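Free methionine-R-sulfoxide reductase (Saccharomyces cerevisiae, PDB 1F5M) catalyses the thioredoxin-dependent reduction of free L-methionine (R)-S-oxide to methionine, which protects yeast against oxidative stress. Local coordinates at residues 128-134 with 149-155; 21-26 with 159-165; 46-51 with 83-87. One frame throughout, in Å; residues are numbered along the deposited sequence.

Contact 1: 128-134 with 149-155; sequences ETKSEIV and DIDCLDY
Ser131 pairs with Cys152 and Ile133 with Ile150 in the beta hairpin formed by strands 131-138 and 144-152 of the antiparallel GAF sheet. Backbone bonds run both ways in these two hydrogen-bonded pairs, as in Ile150 N to Ile133 O at 3.0 Å. At the Ser131-Cys152 pair the ladder takes in a classic beta bulge: Lys130 and Ser131 both face Cys152, whose O accepts from Lys130 N at 2.9 Å, almost on the line of the carbonyl, and from Ser131 N at 3.2 Å.

The apolar packing of the hairpin lies on the face turned to helix 160-176, where Ile133 and Ile150 lie side by side, CG2 of the first against CB of the second, and both touch Leu166. The opposite face, covered by helix 99-107, is acidic and lies where GAF domains commonly hold their ligand pocket. There the extended chain of Glu132 brings OE1 to within 2.5 Å of Asp149 OD1, the two carboxylates nearly coplanar; both side chains touch Cys101. Asp151 lies beside Glu132, pointing the same way. Its OD2 accepts from Thr129 OG1 at 2.7 Å, met from above the carboxylate plane, while Asn65 binds that same hydroxyl.

At the open end, side chains and a water tie strand and loop together. The water donates to Glu128 O and Leu153 O. Ser131 OG donates to Asp154 O and is also bonded by Gly157 N. Lys130 lays its aliphatic chain across the Tyr155 ring, a CH-pi contact with CD 3.8 Å from the ring centroid and 16° off its normal.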
ATOM      1  N   GLU B 128     -16.862  -5.970  -6.800  1.00 24.44           N
ATOM      2  CA  GLU B 128     -17.806  -5.949  -5.660  1.00 24.15           C
ATOM      3  C   GLU B 128     -18.024  -4.595  -5.044  1.00 21.43           C
ATOM      4  O   GLU B 128     -18.791  -4.468  -4.087  1.00 17.99           O
ATOM      5  CB  GLU B 128     -17.346  -6.874  -4.547  1.00 29.57           C
ATOM      6  CG  GLU B 128     -17.810  -8.276  -4.748  1.00 36.46           C
ATOM      7  CD  GLU B 128     -16.640  -9.212  -4.663  1.00 42.59           C
ATOM      8  OE1 GLU B 128     -16.405  -9.824  -3.585  1.00 40.54           O
ATOM      9  OE2 GLU B 128     -15.933  -9.300  -5.705  1.00 48.02           O
ATOM     10  N   THR B 129     -17.343  -3.575  -5.567  1.00 17.76           N
ATOM     11  CA  THR B 129     -17.493  -2.279  -5.000  1.00 18.05           C
ATOM     12  C   THR B 129     -18.923  -1.800  -5.290  1.00 20.63           C
ATOM     13  O   THR B 129     -19.390  -1.918  -6.421  1.00 20.17           O
ATOM     14  CB  THR B 129     -16.441  -1.294  -5.615  1.00 19.38           C
ATOM     15  OG1 THR B 129     -15.116  -1.675  -5.200  1.00 23.20           O
ATOM     16  CG2 THR B 129     -16.713   0.141  -5.132  1.00 19.74           C
ATOM     17  N   LYS B 130     -19.619  -1.283  -4.276  1.00 20.85           N
ATOM     18  CA  LYS B 130     -20.976  -0.760  -4.480  1.00 22.51           C
ATOM     19  C   LYS B 130     -21.065   0.732  -4.255  1.00 21.31           C
ATOM     20  O   LYS B 130     -21.927   1.383  -4.830  1.00 22.49           O
ATOM     21  CB  LYS B 130     -21.990  -1.465  -3.559  1.00 21.54           C
ATOM     22  CG  LYS B 130     -22.531  -2.751  -4.160  1.00 18.81           C
ATOM     23  CD  LYS B 130     -23.355  -3.534  -3.125  1.00 22.32           C
ATOM     24  CE  LYS B 130     -23.813  -4.833  -3.840  1.00 25.19           C
ATOM     25  NZ  LYS B 130     -24.593  -5.689  -2.945  1.00 31.39           N
ATOM     26  N   SER B 131     -20.249   1.275  -3.360  1.00 22.55           N
ATOM     27  CA  SER B 131     -20.272   2.715  -3.145  1.00 22.10           C
ATOM     28  C   SER B 131     -18.860   3.160  -3.048  1.00 23.04           C
ATOM     29  O   SER B 131     -17.980   2.334  -2.803  1.00 22.76           O
ATOM     30  CB  SER B 131     -21.100   3.145  -1.912  1.00 22.74           C
ATOM     31  OG  SER B 131     -20.673   2.581  -0.703  1.00 21.06           O
ATOM     32  N   GLU B 132     -18.633   4.465  -3.244  1.00 23.26           N
ATOM     33  CA  GLU B 132     -17.284   5.016  -3.307  1.00 21.25           C
ATOM     34  C   GLU B 132     -17.226   6.528  -3.018  1.00 21.41           C
ATOM     35  O   GLU B 132     -18.202   7.278  -3.217  1.00 18.99           O
ATOM     36  CB  GLU B 132     -16.716   4.724  -4.732  1.00 23.59           C
ATOM     37  CG  GLU B 132     -15.221   5.041  -4.961  1.00 22.85           C
ATOM     38  CD  GLU B 132     -14.646   4.584  -6.349  1.00 25.90           C
ATOM     39  OE1 GLU B 132     -13.469   4.899  -6.663  1.00 25.50           O
ATOM     40  OE2 GLU B 132     -15.343   3.901  -7.139  1.00 26.54           O
ATOM     41  N   ILE B 133     -16.089   6.968  -2.499  1.00 19.13           N
ATOM     42  CA  ILE B 133     -15.853   8.386  -2.238  1.00 19.73           C
ATOM     43  C   ILE B 133     -14.460   8.724  -2.729  1.00 21.02           C
ATOM     44  O   ILE B 133     -13.465   7.994  -2.447  1.00 20.62           O
ATOM     45  CB  ILE B 133     -16.014   8.755  -0.742  1.00 21.73           C
ATOM     46  CG1 ILE B 133     -15.808  10.264  -0.543  1.00 20.32           C
ATOM     47  CG2 ILE B 133     -15.000   7.969   0.100  1.00 22.83           C
ATOM     48  CD1 ILE B 133     -16.269  10.800   0.802  1.00 22.24           C
ATOM     49  N   VAL B 134     -14.368   9.800  -3.501  1.00 20.08           N
ATOM     50  CA  VAL B 134     -13.066  10.222  -4.036  1.00 21.44           C
ATOM     51  C   VAL B 134     -12.870  11.685  -3.772  1.00 21.22           C
ATOM     52  O   VAL B 134     -13.711  12.525  -4.117  1.00 21.24           O
ATOM     53  CB  VAL B 134     -12.922   9.989  -5.549  1.00 20.34           C
ATOM     54  CG1 VAL B 134     -11.498  10.335  -5.983  1.00 21.09           C
ATOM     55  CG2 VAL B 134     -13.232   8.558  -5.876  1.00 18.45           C
ATOM     56  N   ASP B 149      -8.959   7.731  -2.654  1.00 21.36           N
ATOM     57  CA  ASP B 149     -10.042   6.865  -3.112  1.00 20.67           C
ATOM     58  C   ASP B 149     -10.399   5.748  -2.115  1.00 18.32           C
ATOM     59  O   ASP B 149      -9.520   4.925  -1.682  1.00 15.20           O
ATOM     60  CB  ASP B 149      -9.593   6.255  -4.473  1.00 21.54           C
ATOM     61  CG  ASP B 149     -10.695   5.475  -5.218  1.00 22.32           C
ATOM     62  OD1 ASP B 149     -11.892   5.554  -4.869  1.00 23.42           O
ATOM     63  OD2 ASP B 149     -10.355   4.794  -6.221  1.00 25.01           O
ATOM     64  N   ILE B 150     -11.651   5.722  -1.704  1.00 15.73           N
ATOM     65  CA  ILE B 150     -12.111   4.638  -0.808  1.00 15.03           C
ATOM     66  C   ILE B 150     -13.281   3.884  -1.410  1.00 19.62           C
ATOM     67  O   ILE B 150     -14.287   4.528  -1.824  1.00 19.07           O
ATOM     68  CB  ILE B 150     -12.553   5.199   0.549  1.00 15.93           C
ATOM     69  CG1 ILE B 150     -11.489   6.159   1.085  1.00 19.07           C
ATOM     70  CG2 ILE B 150     -12.798   4.075   1.534  1.00 12.51           C
ATOM     71  CD1 ILE B 150     -11.799   6.697   2.526  1.00 18.27           C
ATOM     72  N   ASP B 151     -13.216   2.542  -1.445  1.00 18.19           N
ATOM     73  CA  ASP B 151     -14.334   1.741  -2.013  1.00 18.55           C
ATOM     74  C   ASP B 151     -15.041   1.037  -0.842  1.00 20.23           C
ATOM     75  O   ASP B 151     -14.385   0.652   0.135  1.00 16.98           O
ATOM     76  CB  ASP B 151     -13.880   0.604  -2.945  1.00 20.55           C
ATOM     77  CG  ASP B 151     -13.363   1.078  -4.273  1.00 22.75           C
ATOM     78  OD1 ASP B 151     -13.146   2.279  -4.444  1.00 23.79           O
ATOM     79  OD2 ASP B 151     -13.128   0.219  -5.160  1.00 25.99           O
ATOM     80  N   CYS B 152     -16.359   0.849  -0.959  1.00 17.34           N
ATOM     81  CA  CYS B 152     -17.149   0.144   0.065  1.00 18.60           C
ATOM     82  C   CYS B 152     -17.960  -0.982  -0.552  1.00 19.59           C
ATOM     83  O   CYS B 152     -18.509  -0.833  -1.652  1.00 19.23           O
ATOM     84  CB  CYS B 152     -18.095   1.148   0.777  1.00 17.91           C
ATOM     85  SG  CYS B 152     -19.210   0.440   2.029  1.00 22.14           S
ATOM     86  N   LEU B 153     -18.123  -2.079   0.186  1.00 19.62           N
ATOM     87  CA  LEU B 153     -18.889  -3.231  -0.299  1.00 22.05           C
ATOM     88  C   LEU B 153     -20.392  -3.054  -0.245  1.00 24.32           C
ATOM     89  O   LEU B 153     -21.110  -3.833  -0.855  1.00 23.45           O
ATOM     90  CB  LEU B 153     -18.529  -4.489   0.483  1.00 22.28           C
ATOM     91  CG  LEU B 153     -17.077  -4.936   0.236  1.00 22.69           C
ATOM     92  CD1 LEU B 153     -16.767  -6.128   1.123  1.00 23.95           C
ATOM     93  CD2 LEU B 153     -16.884  -5.308  -1.199  1.00 19.77           C
ATOM     94  N   ASP B 154     -20.868  -2.067   0.519  1.00 25.69           N
ATOM     95  CA  ASP B 154     -22.316  -1.805   0.590  1.00 26.34           C
ATOM     96  C   ASP B 154     -22.624  -0.488  -0.110  1.00 25.06           C
ATOM     97  O   ASP B 154     -21.738   0.359  -0.254  1.00 24.32           O
ATOM     98  CB  ASP B 154     -22.803  -1.662   2.053  1.00 27.96           C
ATOM     99  CG  ASP B 154     -22.502  -2.892   2.934  1.00 29.49           C
ATOM    100  OD1 ASP B 154     -22.782  -4.034   2.517  1.00 31.91           O
ATOM    101  OD2 ASP B 154     -22.012  -2.703   4.080  1.00 28.20           O
ATOM    102  N   TYR B 155     -23.879  -0.308  -0.539  1.00 24.49           N
ATOM    103  CA  TYR B 155     -24.305   0.957  -1.132  1.00 23.84           C
ATOM    104  C   TYR B 155     -24.329   1.980   0.005  1.00 24.89           C
ATOM    105  O   TYR B 155     -24.357   1.611   1.178  1.00 25.88           O
ATOM    106  CB  TYR B 155     -25.753   0.881  -1.678  1.00 23.12           C
ATOM    107  CG  TYR B 155     -25.960  -0.089  -2.825  1.00 23.06           C
ATOM    108  CD1 TYR B 155     -26.631  -1.290  -2.638  1.00 22.50           C
ATOM    109  CD2 TYR B 155     -25.431   0.171  -4.078  1.00 23.74           C
ATOM    110  CE1 TYR B 155     -26.773  -2.220  -3.662  1.00 22.66           C
ATOM    111  CE2 TYR B 155     -25.561  -0.756  -5.112  1.00 25.57           C
ATOM    112  CZ  TYR B 155     -26.232  -1.952  -4.881  1.00 25.72           C
ATOM    113  OH  TYR B 155     -26.273  -2.916  -5.855  1.00 27.22           O
TER
HETATM  114  O   HOH W   1     -20.178  -5.729  -2.579  1.00 21.38           O

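Contact 2: 21-26 with 159-165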
ATOM      1  N   LYS B  21     -16.882   8.249  15.811  1.00 34.99           N
ATOM      2  CA  LYS B  21     -16.303   8.681  14.553  1.00 33.61           C
ATOM      3  C   LYS B  21     -15.473   9.988  14.574  1.00 34.65           C
ATOM      4  O   LYS B  21     -14.392  10.044  13.979  1.00 32.62           O
ATOM      5  CB  LYS B  21     -17.409   8.749  13.484  1.00 33.12           C
ATOM      6  CG  LYS B  21     -16.893   8.998  12.062  1.00 29.48           C
ATOM      7  CD  LYS B  21     -17.997   8.795  11.061  1.00 28.74           C
ATOM      8  CE  LYS B  21     -17.479   8.874   9.636  1.00 27.87           C
ATOM      9  NZ  LYS B  21     -18.569   8.537   8.659  1.00 21.91           N
ATOM     10  N   GLU B  22     -15.948  11.035  15.253  1.00 33.44           N
ATOM     11  CA  GLU B  22     -15.162  12.265  15.287  1.00 34.35           C
ATOM     12  C   GLU B  22     -13.803  12.025  15.929  1.00 32.04           C
ATOM     13  O   GLU B  22     -12.795  12.537  15.452  1.00 30.74           O
ATOM     14  CB  GLU B  22     -15.913  13.384  16.031  1.00 37.07           C
ATOM     15  CG  GLU B  22     -17.365  13.614  15.507  1.00 42.94           C
ATOM     16  CD  GLU B  22     -17.489  13.652  13.958  1.00 46.12           C
ATOM     17  OE1 GLU B  22     -16.945  14.609  13.345  1.00 48.72           O
ATOM     18  OE2 GLU B  22     -18.139  12.734  13.362  1.00 43.61           O
ATOM     19  N   GLU B  23     -13.770  11.248  17.006  1.00 31.62           N
ATOM     20  CA  GLU B  23     -12.497  10.953  17.698  1.00 32.05           C
ATOM     21  C   GLU B  23     -11.529  10.207  16.784  1.00 30.96           C
ATOM     22  O   GLU B  23     -10.336  10.526  16.716  1.00 30.55           O
ATOM     23  CB  GLU B  23     -12.712  10.054  18.924  1.00 33.41           C
ATOM     24  CG  GLU B  23     -13.452  10.662  20.087  1.00 38.37           C
ATOM     25  CD  GLU B  23     -13.428   9.745  21.311  1.00 41.11           C
ATOM     26  OE1 GLU B  23     -13.930   8.594  21.213  1.00 41.09           O
ATOM     27  OE2 GLU B  23     -12.902  10.174  22.374  1.00 42.79           O
ATOM     28  N   ILE B  24     -12.050   9.172  16.123  1.00 30.44           N
ATOM     29  CA  ILE B  24     -11.263   8.341  15.231  1.00 28.91           C
ATOM     30  C   ILE B  24     -10.659   9.148  14.077  1.00 26.91           C
ATOM     31  O   ILE B  24      -9.487   9.018  13.749  1.00 26.81           O
ATOM     32  CB  ILE B  24     -12.138   7.187  14.684  1.00 29.23           C
ATOM     33  CG1 ILE B  24     -12.523   6.260  15.839  1.00 30.08           C
ATOM     34  CG2 ILE B  24     -11.407   6.433  13.584  1.00 28.64           C
ATOM     35  CD1 ILE B  24     -13.361   5.083  15.408  1.00 26.50           C
ATOM     36  N   LEU B  25     -11.446  10.006  13.468  1.00 25.65           N
ATOM     37  CA  LEU B  25     -10.934  10.772  12.347  1.00 26.69           C
ATOM     38  C   LEU B  25      -9.993  11.872  12.803  1.00 29.25           C
ATOM     39  O   LEU B  25      -9.026  12.240  12.090  1.00 27.66           O
ATOM     40  CB  LEU B  25     -12.112  11.357  11.546  1.00 27.81           C
ATOM     41  CG  LEU B  25     -13.100  10.295  11.027  1.00 26.62           C
ATOM     42  CD1 LEU B  25     -14.171  10.939  10.155  1.00 30.64           C
ATOM     43  CD2 LEU B  25     -12.339   9.255  10.243  1.00 26.60           C
ATOM     44  N   GLU B  26     -10.257  12.422  13.980  1.00 28.83           N
ATOM     45  CA  GLU B  26      -9.380  13.470  14.447  1.00 32.59           C
ATOM     46  C   GLU B  26      -8.036  12.837  14.796  1.00 31.75           C
ATOM     47  O   GLU B  26      -6.988  13.422  14.556  1.00 31.09           O
ATOM     48  CB  GLU B  26      -9.984  14.194  15.665  1.00 36.15           C
ATOM     49  CG  GLU B  26      -9.167  15.415  16.059  1.00 40.59           C
ATOM     50  CD  GLU B  26      -8.624  16.196  14.831  1.00 44.25           C
ATOM     51  OE1 GLU B  26      -9.476  16.753  14.036  1.00 43.14           O
ATOM     52  OE2 GLU B  26      -7.350  16.232  14.687  1.00 38.79           O
ATOM     53  N   ASP B 159     -20.639   9.748   3.552  1.00 22.29           N
ATOM     54  CA  ASP B 159     -21.449  10.960   3.658  1.00 23.65           C
ATOM     55  C   ASP B 159     -20.525  12.185   3.742  1.00 23.24           C
ATOM     56  O   ASP B 159     -19.289  12.051   3.666  1.00 23.59           O
ATOM     57  CB  ASP B 159     -22.356  10.866   4.884  1.00 24.10           C
ATOM     58  CG  ASP B 159     -21.576  10.747   6.179  1.00 23.78           C
ATOM     59  OD1 ASP B 159     -22.030  10.029   7.103  1.00 26.24           O
ATOM     60  OD2 ASP B 159     -20.530  11.385   6.288  1.00 25.19           O
ATOM     61  N   HIS B 160     -21.087  13.367   3.916  1.00 21.59           N
ATOM     62  CA  HIS B 160     -20.239  14.560   3.941  1.00 21.23           C
ATOM     63  C   HIS B 160     -19.291  14.764   5.133  1.00 21.65           C
ATOM     64  O   HIS B 160     -18.469  15.678   5.096  1.00 21.53           O
ATOM     65  CB  HIS B 160     -21.083  15.807   3.697  1.00 21.14           C
ATOM     66  CG  HIS B 160     -21.519  15.930   2.275  1.00 21.87           C
ATOM     67  ND1 HIS B 160     -22.522  15.157   1.741  1.00 20.79           N
ATOM     68  CD2 HIS B 160     -21.001  16.640   1.245  1.00 19.16           C
ATOM     69  CE1 HIS B 160     -22.602  15.378   0.439  1.00 23.88           C
ATOM     70  NE2 HIS B 160     -21.686  16.273   0.115  1.00 21.46           N
ATOM     71  N   VAL B 161     -19.421  13.959   6.191  1.00 18.67           N
ATOM     72  CA  VAL B 161     -18.474  14.045   7.297  1.00 22.51           C
ATOM     73  C   VAL B 161     -17.183  13.380   6.773  1.00 21.38           C
ATOM     74  O   VAL B 161     -16.087  13.787   7.117  1.00 22.96           O
ATOM     75  CB  VAL B 161     -18.942  13.237   8.546  1.00 24.38           C
ATOM     76  CG1 VAL B 161     -17.693  12.711   9.353  1.00 27.01           C
ATOM     77  CG2 VAL B 161     -19.802  14.125   9.440  1.00 26.51           C
ATOM     78  N   ASP B 162     -17.324  12.348   5.945  1.00 20.58           N
ATOM     79  CA  ASP B 162     -16.161  11.670   5.372  1.00 22.16           C
ATOM     80  C   ASP B 162     -15.438  12.655   4.449  1.00 22.15           C
ATOM     81  O   ASP B 162     -14.207  12.729   4.434  1.00 21.32           O
ATOM     82  CB  ASP B 162     -16.619  10.461   4.564  1.00 21.63           C
ATOM     83  CG  ASP B 162     -17.276   9.422   5.437  1.00 24.09           C
ATOM     84  OD1 ASP B 162     -16.697   9.168   6.509  1.00 19.40           O
ATOM     85  OD2 ASP B 162     -18.338   8.884   5.056  1.00 24.04           O
ATOM     86  N   LYS B 163     -16.210  13.396   3.670  1.00 21.31           N
ATOM     87  CA  LYS B 163     -15.651  14.386   2.755  1.00 22.67           C
ATOM     88  C   LYS B 163     -14.910  15.471   3.514  1.00 22.93           C
ATOM     89  O   LYS B 163     -13.841  15.957   3.075  1.00 25.52           O
ATOM     90  CB  LYS B 163     -16.770  15.071   1.950  1.00 22.31           C
ATOM     91  CG  LYS B 163     -16.227  16.309   1.132  1.00 23.76           C
ATOM     92  CD  LYS B 163     -17.355  17.090   0.424  1.00 24.21           C
ATOM     93  CE  LYS B 163     -16.835  18.424  -0.122  1.00 26.55           C
ATOM     94  NZ  LYS B 163     -17.937  19.094  -0.850  1.00 26.46           N
ATOM     95  N   GLU B 164     -15.512  15.903   4.626  1.00 23.21           N
ATOM     96  CA  GLU B 164     -14.939  16.973   5.403  1.00 23.04           C
ATOM     97  C   GLU B 164     -13.586  16.527   5.947  1.00 23.53           C
ATOM     98  O   GLU B 164     -12.597  17.263   5.793  1.00 23.93           O
ATOM     99  CB  GLU B 164     -15.859  17.377   6.559  1.00 24.51           C
ATOM    100  CG  GLU B 164     -15.358  18.583   7.319  1.00 27.69           C
ATOM    101  CD  GLU B 164     -16.391  19.159   8.270  1.00 31.54           C
ATOM    102  OE1 GLU B 164     -16.505  20.389   8.272  1.00 31.98           O
ATOM    103  OE2 GLU B 164     -17.089  18.401   9.007  1.00 35.18           O
ATOM    104  N   PHE B 165     -13.528  15.360   6.571  1.00 23.73           N
ATOM    105  CA  PHE B 165     -12.238  14.886   7.098  1.00 26.86           C
ATOM    106  C   PHE B 165     -11.246  14.527   6.004  1.00 26.66           C
ATOM    107  O   PHE B 165     -10.035  14.770   6.154  1.00 28.28           O
ATOM    108  CB  PHE B 165     -12.404  13.689   8.054  1.00 30.60           C
ATOM    109  CG  PHE B 165     -12.677  14.100   9.513  1.00 37.82           C
ATOM    110  CD1 PHE B 165     -13.981  14.043  10.057  1.00 39.71           C
ATOM    111  CD2 PHE B 165     -11.635  14.583  10.334  1.00 39.48           C
ATOM    112  CE1 PHE B 165     -14.248  14.455  11.388  1.00 40.97           C
ATOM    113  CE2 PHE B 165     -11.881  15.010  11.686  1.00 40.27           C
ATOM    114  CZ  PHE B 165     -13.188  14.943  12.214  1.00 41.91           C
TER
HETATM  115  O   HOH W   2     -20.678   9.889   9.166  1.00 28.56           O
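Asp162 OD1 is gripped by two groups: Lys21 NZ, which reaches it across the contact in a salt bridge 2.9 Å long, and the hydroxyl of Tyr57. The ammonium comes in on the syn side of the carboxylate, tilted out of its plane. Lys21 can span the gap between the helices because its CG is anti to the backbone N (chi1 -172°) and every later bond is extended. A water continues the network, accepting from Lys21 NZ at 2.6 Å and donating to Asp159 OD1.

Both acids have work within their own helix as well. Asp159 is the N-cap residue of helix 160-176, and its OD2 takes a capping bond from Val161 N at 2.8 Å. The two halves of a capping box are Asp162 N to Asp159 OD2, weak at 3.4 Å, and Asp159 N to Asp162 OD2 at 2.9 Å. The lysine thus meets a helix start that its own two acids also cap.

Further along the helices, Leu25 CB sits over the centre of one face of the Phe165 ring, a CH-pi contact 3.3 Å from the centroid. Glu22 OE1 approaches the ring edge in its plane, 3.3 Å from CE1. With Phe165 cut back to an alanine, Leu25 would probably lose the ring face it packs on and a gap would open between the helices.

The segments run nearly parallel, their axes 24° apart and 11.2 Å at closest approach. Helix 42-59 joins them, meeting Ile24 through Ala56 and Asp162 through Tyr57, while His160 and Lys163 lean on Ile112 of strand 111-113.

Contact 3: 46-51 with 83-87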
ATOM      1  N   LEU B  46       2.071   8.570   1.620  1.00 23.23           N
ATOM      2  CA  LEU B  46       0.768   8.033   1.216  1.00 21.11           C
ATOM      3  C   LEU B  46       0.628   6.584   1.574  1.00 20.49           C
ATOM      4  O   LEU B  46      -0.476   6.115   1.756  1.00 18.82           O
ATOM      5  CB  LEU B  46       0.498   8.189  -0.293  1.00 22.40           C
ATOM      6  CG  LEU B  46       0.372   9.609  -0.803  1.00 23.58           C
ATOM      7  CD1 LEU B  46      -0.276   9.632  -2.187  1.00 23.30           C
ATOM      8  CD2 LEU B  46      -0.424  10.413   0.202  1.00 22.91           C
ATOM      9  N   SER B  47       1.733   5.834   1.691  1.00 19.04           N
ATOM     10  CA  SER B  47       1.580   4.444   2.063  1.00 17.90           C
ATOM     11  C   SER B  47       1.064   4.335   3.485  1.00 16.75           C
ATOM     12  O   SER B  47       0.204   3.528   3.740  1.00 16.58           O
ATOM     13  CB  SER B  47       2.918   3.707   1.944  1.00 17.59           C
ATOM     14  OG  SER B  47       3.268   3.620   0.571  1.00 22.11           O
ATOM     15  N   ASN B  48       1.628   5.093   4.428  1.00 15.57           N
ATOM     16  CA  ASN B  48       1.132   5.034   5.805  1.00 16.72           C
ATOM     17  C   ASN B  48      -0.270   5.640   5.845  1.00 16.93           C
ATOM     18  O   ASN B  48      -1.156   5.150   6.553  1.00 15.36           O
ATOM     19  CB  ASN B  48       2.053   5.782   6.757  1.00 15.53           C
ATOM     20  CG  ASN B  48       3.165   4.870   7.287  1.00 16.41           C
ATOM     21  OD1 ASN B  48       2.978   3.672   7.349  1.00 16.09           O
ATOM     22  ND2 ASN B  48       4.279   5.428   7.675  1.00 16.59           N
ATOM     23  N   ALA B  49      -0.475   6.670   5.058  1.00 18.33           N
ATOM     24  CA  ALA B  49      -1.833   7.235   5.007  1.00 20.86           C
ATOM     25  C   ALA B  49      -2.871   6.169   4.614  1.00 21.72           C
ATOM     26  O   ALA B  49      -3.937   6.063   5.249  1.00 22.49           O
ATOM     27  CB  ALA B  49      -1.873   8.353   4.027  1.00 17.05           C
ATOM     28  N   SER B  50      -2.590   5.385   3.567  1.00 19.99           N
ATOM     29  CA  SER B  50      -3.564   4.389   3.137  1.00 19.13           C
ATOM     30  C   SER B  50      -3.874   3.432   4.296  1.00 19.77           C
ATOM     31  O   SER B  50      -5.009   3.025   4.485  1.00 17.78           O
ATOM     32  CB  SER B  50      -3.060   3.623   1.890  1.00 19.35           C
ATOM     33  OG  SER B  50      -2.006   2.731   2.211  1.00 18.80           O
ATOM     34  N   SER B  51      -2.875   3.086   5.107  1.00 18.93           N
ATOM     35  CA  SER B  51      -3.129   2.194   6.231  1.00 20.41           C
ATOM     36  C   SER B  51      -4.013   2.860   7.333  1.00 18.95           C
ATOM     37  O   SER B  51      -4.855   2.214   7.962  1.00 17.66           O
ATOM     38  CB  SER B  51      -1.788   1.775   6.814  1.00 21.28           C
ATOM     39  OG  SER B  51      -1.984   0.914   7.879  1.00 19.64           O
ATOM     40  N   GLY B  83      -1.243   4.643  -7.001  1.00 21.60           N
ATOM     41  CA  GLY B  83      -0.306   4.887  -5.911  1.00 20.42           C
ATOM     42  C   GLY B  83      -0.596   3.887  -4.798  1.00 22.36           C
ATOM     43  O   GLY B  83      -1.324   2.907  -5.033  1.00 22.32           O
ATOM     44  N   PRO B  84      -0.047   4.078  -3.580  1.00 21.64           N
ATOM     45  CA  PRO B  84      -0.251   3.181  -2.425  1.00 21.52           C
ATOM     46  C   PRO B  84      -1.689   2.982  -1.996  1.00 21.76           C
ATOM     47  O   PRO B  84      -2.518   3.944  -1.970  1.00 20.47           O
ATOM     48  CB  PRO B  84       0.579   3.834  -1.310  1.00 24.88           C
ATOM     49  CG  PRO B  84       1.668   4.559  -2.059  1.00 25.57           C
ATOM     50  CD  PRO B  84       0.890   5.156  -3.247  1.00 24.44           C
ATOM     51  N   PHE B  85      -2.001   1.745  -1.630  1.00 20.86           N
ATOM     52  CA  PHE B  85      -3.351   1.441  -1.212  1.00 21.09           C
ATOM     53  C   PHE B  85      -3.429   0.211  -0.334  1.00 19.80           C
ATOM     54  O   PHE B  85      -2.496  -0.602  -0.291  1.00 20.94           O
ATOM     55  CB  PHE B  85      -4.247   1.195  -2.447  1.00 22.28           C
ATOM     56  CG  PHE B  85      -3.931  -0.103  -3.203  1.00 19.76           C
ATOM     57  CD1 PHE B  85      -4.493  -1.324  -2.804  1.00 19.50           C
ATOM     58  CD2 PHE B  85      -3.037  -0.092  -4.275  1.00 20.41           C
ATOM     59  CE1 PHE B  85      -4.156  -2.545  -3.478  1.00 18.34           C
ATOM     60  CE2 PHE B  85      -2.691  -1.284  -4.962  1.00 18.94           C
ATOM     61  CZ  PHE B  85      -3.257  -2.518  -4.559  1.00 19.17           C
ATOM     62  N   GLN B  86      -4.525   0.094   0.386  1.00 18.98           N
ATOM     63  CA  GLN B  86      -4.825  -1.115   1.173  1.00 18.86           C
ATOM     64  C   GLN B  86      -6.028  -1.727   0.452  1.00 18.22           C
ATOM     65  O   GLN B  86      -7.011  -1.038   0.105  1.00 21.56           O
ATOM     66  CB  GLN B  86      -5.221  -0.820   2.637  1.00 18.27           C
ATOM     67  CG  GLN B  86      -4.236  -0.023   3.430  1.00 20.07           C
ATOM     68  CD  GLN B  86      -2.930  -0.781   3.669  1.00 20.04           C
ATOM     69  OE1 GLN B  86      -1.851  -0.203   3.518  1.00 25.03           O
ATOM     70  NE2 GLN B  86      -3.017  -2.043   4.057  1.00 19.83           N
ATOM     71  N   GLY B  87      -5.989  -3.027   0.226  1.00 20.87           N
ATOM     72  CA  GLY B  87      -7.115  -3.670  -0.461  1.00 20.74           C
ATOM     73  C   GLY B  87      -6.683  -4.612  -1.582  1.00 19.74           C
ATOM     74  O   GLY B  87      -5.536  -5.058  -1.611  1.00 18.30           O
TER
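Pro84 turns its ring toward Ser47 where helix 42-59 packs on strand 79-85, a helix-on-sheet contact of the GAF fold, the short segments inclined at 28°. The pyrrolidine presents CB and CG to the helix: CG lies 3.2 Å from Ser47 OG and 4.2 Å from Leu46 CB, so the ring bears on the first turn of the segment through its carbon edge. The Ser47 hydroxyl has its main partner in Val43 O, one turn back along the helix.

A turn further on, Ser50 faces the strand with its small CB, 3.8 Å from the CA of Phe85; so short a side chain lets helix and strand backbones come close. Its OG, placed between the backbone N and the carbonyl carbon (chi1 72°), folds back to donate to Ser47 O at 2.8 Å. Phe85 points the other way, away from the helix, and stacks on Trp66 of the adjoining strand.

Gln86, where the chain turns a corner, points back toward the helix. Its CG lies 3.3 Å from Ser50 O and 3.7 Å from Ser51 CA.

The same elements also take part in the dimer interface: Asn48 packs on Phe85 of the second subunit, and its OD1 bonds Ala90 N there. Ser51 OG bonds Gly87 O of the second subunit, and Gly87 O in turn bonds Ser51 OG there.

Overall arrangement
All three contacts are built round one antiparallel sheet and its helical layer. Contact 1 joins two strands within the sheet, so backbone bonds dominate, with a buried acidic face; contact 3 sets a helix against the sheet by packing Pro84 and Gln86 on helix backbone and side chains, with no clear hydrogen bond across it. Contact 2, only partly buried, joins two helices and combines a salt bridge and water at its end with aromatic packing. Contacts 1 and 2 meet directly, Ile133 CD1 lying 3.8 Å from Asp162 CB, whereas contact 3, nearest the centre of the chain, touches neither. It is also the one of the three that the second subunit reaches.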